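Local coordinates for GTP-binding protein (PDB 1WXQ) that probably binds GTP as a member of the Obg-like P-loop GTPases and may hydrolyse nucleotide, though its cellular role is unknown, at residues D98-S103 with D139-G144. Sequence-based numbering, arbitrary orientation.
Sequences DLRMAS and DYWIYG
Trp141 projects from helix 127-147 onto the loop segment 98-103, where the far, six-membered end of its indole meets Leu99 and Arg100. The apolar part of the contact is made by one methyl branch of leucine: Leu99 CD1 lies 3.4 Å from Trp141 CZ3 and 3.7 Å from Trp141 CH2, approaching the ring obliquely. A chi1 of 72° wedges Leu99 CG into the gap flanked by N and C, and from there CD1 reaches the indole. A leucine suits this buried place because its CD1 methyl gives the six-membered ring an apolar neighbour with no polar group to satisfy, whereas tryptophan is long enough to span backbones whose nearest CA atoms, those of Arg100 and Ile142, are 10.0 Å apart.

The polar partner is Arg100, whose chain bends at chi3 (-61°) and brings its guanidinium beside the indole. Trp141 CZ2 lies over one guanidinium face, while Arg100 NH1, 3.7 Å from that carbon, is at the ring's edge and in its plane. The two planes are 72° apart, far from a parallel stack. An arginine fits here because its long chain carries a flat group to the ring edge, while the partly exposed site probably keeps its charge near solvent.

The type I beta turn from Leu99 to Ala102 is closed by Ala102 N to Leu99 O at 2.7 Å; Lys215 NZ additionally bonds the carbonyl oxygens of Arg100 and Ala102. On the helix, Asp139 forms a salt bridge with Arg211 of helix 200-214. Replacing Trp141 by alanine is likely to open a gap between turn and helix, leaving Leu99 CD1 and the Arg100 guanidinium without their indole neighbour.

Joining the loop before strand 104-110 of the GTPase domain to helix 127-147, the contact thus depends on van der Waals fit around one indole, with neither a hydrogen bond nor a salt bridge between the two segments.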
loop_
_atom_site.group_PDB
_atom_site.type_symbol
_atom_site.label_atom_id
_atom_site.label_comp_id
_atom_site.label_asym_id
_atom_site.label_seq_id
_atom_site.Cartn_x
_atom_site.Cartn_y
_atom_site.Cartn_z
ATOM N N ASP A 98 -12.061 9.749 1.324
ATOM C CA ASP A 98 -10.863 10.001 0.541
ATOM C C ASP A 98 -10.141 8.656 0.520
ATOM O O ASP A 98 -9.244 8.432 -0.283
ATOM C CB ASP A 98 -9.955 11.031 1.228
ATOM C CG ASP A 98 -10.613 12.387 1.385
ATOM O OD1 ASP A 98 -11.213 12.867 0.401
ATOM O OD2 ASP A 98 -10.513 12.977 2.487
ATOM N N LEU A 99 -10.550 7.766 1.422
ATOM C CA LEU A 99 -9.950 6.443 1.547
ATOM C C LEU A 99 -10.652 5.396 0.684
ATOM O O LEU A 99 -10.093 4.341 0.402
ATOM C CB LEU A 99 -9.984 6.007 3.015
ATOM C CG LEU A 99 -11.345 5.624 3.608
ATOM C CD1 LEU A 99 -11.684 4.190 3.248
ATOM C CD2 LEU A 99 -11.300 5.779 5.119
ATOM N N ARG A 100 -11.878 5.700 0.273
ATOM C CA ARG A 100 -12.698 4.797 -0.542
ATOM C C ARG A 100 -11.946 3.959 -1.585
ATOM O O ARG A 100 -12.187 2.767 -1.708
ATOM C CB ARG A 100 -13.812 5.606 -1.229
ATOM C CG ARG A 100 -14.779 4.801 -2.087
ATOM C CD ARG A 100 -15.786 5.710 -2.771
ATOM N NE ARG A 100 -16.603 6.455 -1.810
ATOM C CZ ARG A 100 -17.552 5.908 -1.052
ATOM N NH1 ARG A 100 -17.809 4.605 -1.144
ATOM N NH2 ARG A 100 -18.243 6.658 -0.199
HETATM N N MSE A 101 -11.035 4.581 -2.328
HETATM C CA MSE A 101 -10.283 3.885 -3.371
HETATM C C MSE A 101 -8.868 3.492 -2.984
HETATM O O MSE A 101 -8.085 3.040 -3.817
HETATM C CB MSE A 101 -10.227 4.742 -4.637
HETATM C CG MSE A 101 -11.559 4.880 -5.364
HETATM SE SE MSE A 101 -12.304 3.144 -5.801
HETATM C CE MSE A 101 -10.748 2.339 -6.642
ATOM N N ALA A 102 -8.535 3.659 -1.716
ATOM C CA ALA A 102 -7.201 3.324 -1.258
ATOM C C ALA A 102 -6.905 1.836 -1.356
ATOM O O ALA A 102 -7.740 1.013 -1.030
ATOM C CB ALA A 102 -7.023 3.790 0.188
ATOM N N SER A 103 -5.711 1.497 -1.818
ATOM C CA SER A 103 -5.313 0.102 -1.884
ATOM C C SER A 103 -4.753 -0.245 -0.504
ATOM O O SER A 103 -4.684 -1.408 -0.119
ATOM C CB SER A 103 -4.216 -0.109 -2.929
ATOM O OG SER A 103 -4.702 0.153 -4.223
ATOM N N ASP A 139 -14.932 -0.916 9.184
ATOM C CA ASP A 139 -15.705 -2.143 9.223
ATOM C C ASP A 139 -17.193 -1.892 9.134
ATOM O O ASP A 139 -17.875 -2.522 8.338
ATOM C CB ASP A 139 -15.396 -2.913 10.499
ATOM C CG ASP A 139 -14.195 -3.812 10.345
ATOM O OD1 ASP A 139 -13.405 -3.582 9.395
ATOM O OD2 ASP A 139 -14.038 -4.744 11.167
ATOM N N TYR A 140 -17.711 -0.972 9.939
ATOM C CA TYR A 140 -19.139 -0.712 9.895
ATOM C C TYR A 140 -19.556 0.041 8.644
ATOM O O TYR A 140 -20.674 -0.125 8.155
ATOM C CB TYR A 140 -19.582 0.018 11.163
ATOM C CG TYR A 140 -19.666 -0.954 12.305
ATOM C CD1 TYR A 140 -18.514 -1.554 12.812
ATOM C CD2 TYR A 140 -20.902 -1.372 12.802
ATOM C CE1 TYR A 140 -18.589 -2.550 13.780
ATOM C CE2 TYR A 140 -20.987 -2.372 13.768
ATOM C CZ TYR A 140 -19.836 -2.956 14.252
ATOM O OH TYR A 140 -19.928 -3.957 15.201
ATOM N N TRP A 141 -18.648 0.842 8.098
ATOM C CA TRP A 141 -18.941 1.597 6.872
ATOM C C TRP A 141 -19.311 0.638 5.696
ATOM O O TRP A 141 -20.325 0.841 5.029
ATOM C CB TRP A 141 -17.750 2.493 6.567
ATOM C CG TRP A 141 -17.687 2.965 5.143
ATOM C CD1 TRP A 141 -18.657 3.629 4.447
ATOM C CD2 TRP A 141 -16.582 2.801 4.236
ATOM N NE1 TRP A 141 -18.227 3.888 3.162
ATOM C CE2 TRP A 141 -16.960 3.394 3.005
ATOM C CE3 TRP A 141 -15.309 2.214 4.346
ATOM C CZ2 TRP A 141 -16.113 3.417 1.891
ATOM C CZ3 TRP A 141 -14.461 2.236 3.229
ATOM C CH2 TRP A 141 -14.871 2.835 2.020
ATOM N N ILE A 142 -18.436 -0.357 5.463
ATOM C CA ILE A 142 -18.604 -1.459 4.523
ATOM C C ILE A 142 -19.844 -2.289 4.855
ATOM O O ILE A 142 -20.632 -2.664 3.998
ATOM C CB ILE A 142 -17.355 -2.339 4.587
ATOM C CG1 ILE A 142 -16.095 -1.471 4.557
ATOM C CG2 ILE A 142 -17.312 -3.275 3.365
ATOM C CD1 ILE A 142 -14.870 -2.243 4.063
ATOM N N TYR A 143 -19.978 -2.612 6.155
ATOM C CA TYR A 143 -21.133 -3.387 6.590
ATOM C C TYR A 143 -22.442 -2.652 6.294
ATOM O O TYR A 143 -23.432 -3.237 5.876
ATOM C CB TYR A 143 -20.996 -3.633 8.093
ATOM C CG TYR A 143 -22.322 -3.970 8.680
ATOM C CD1 TYR A 143 -22.858 -5.241 8.497
ATOM C CD2 TYR A 143 -22.997 -3.045 9.476
ATOM C CE1 TYR A 143 -24.047 -5.592 9.119
ATOM C CE2 TYR A 143 -24.191 -3.391 10.091
ATOM C CZ TYR A 143 -24.716 -4.658 9.912
ATOM O OH TYR A 143 -25.888 -5.023 10.548
ATOM N N GLY A 144 -22.523 -1.354 6.548
ATOM C CA GLY A 144 -23.762 -0.650 6.328
ATOM C C GLY A 144 -24.137 -0.673 4.857
ATOM O O GLY A 144 -25.313 -0.771 4.524
#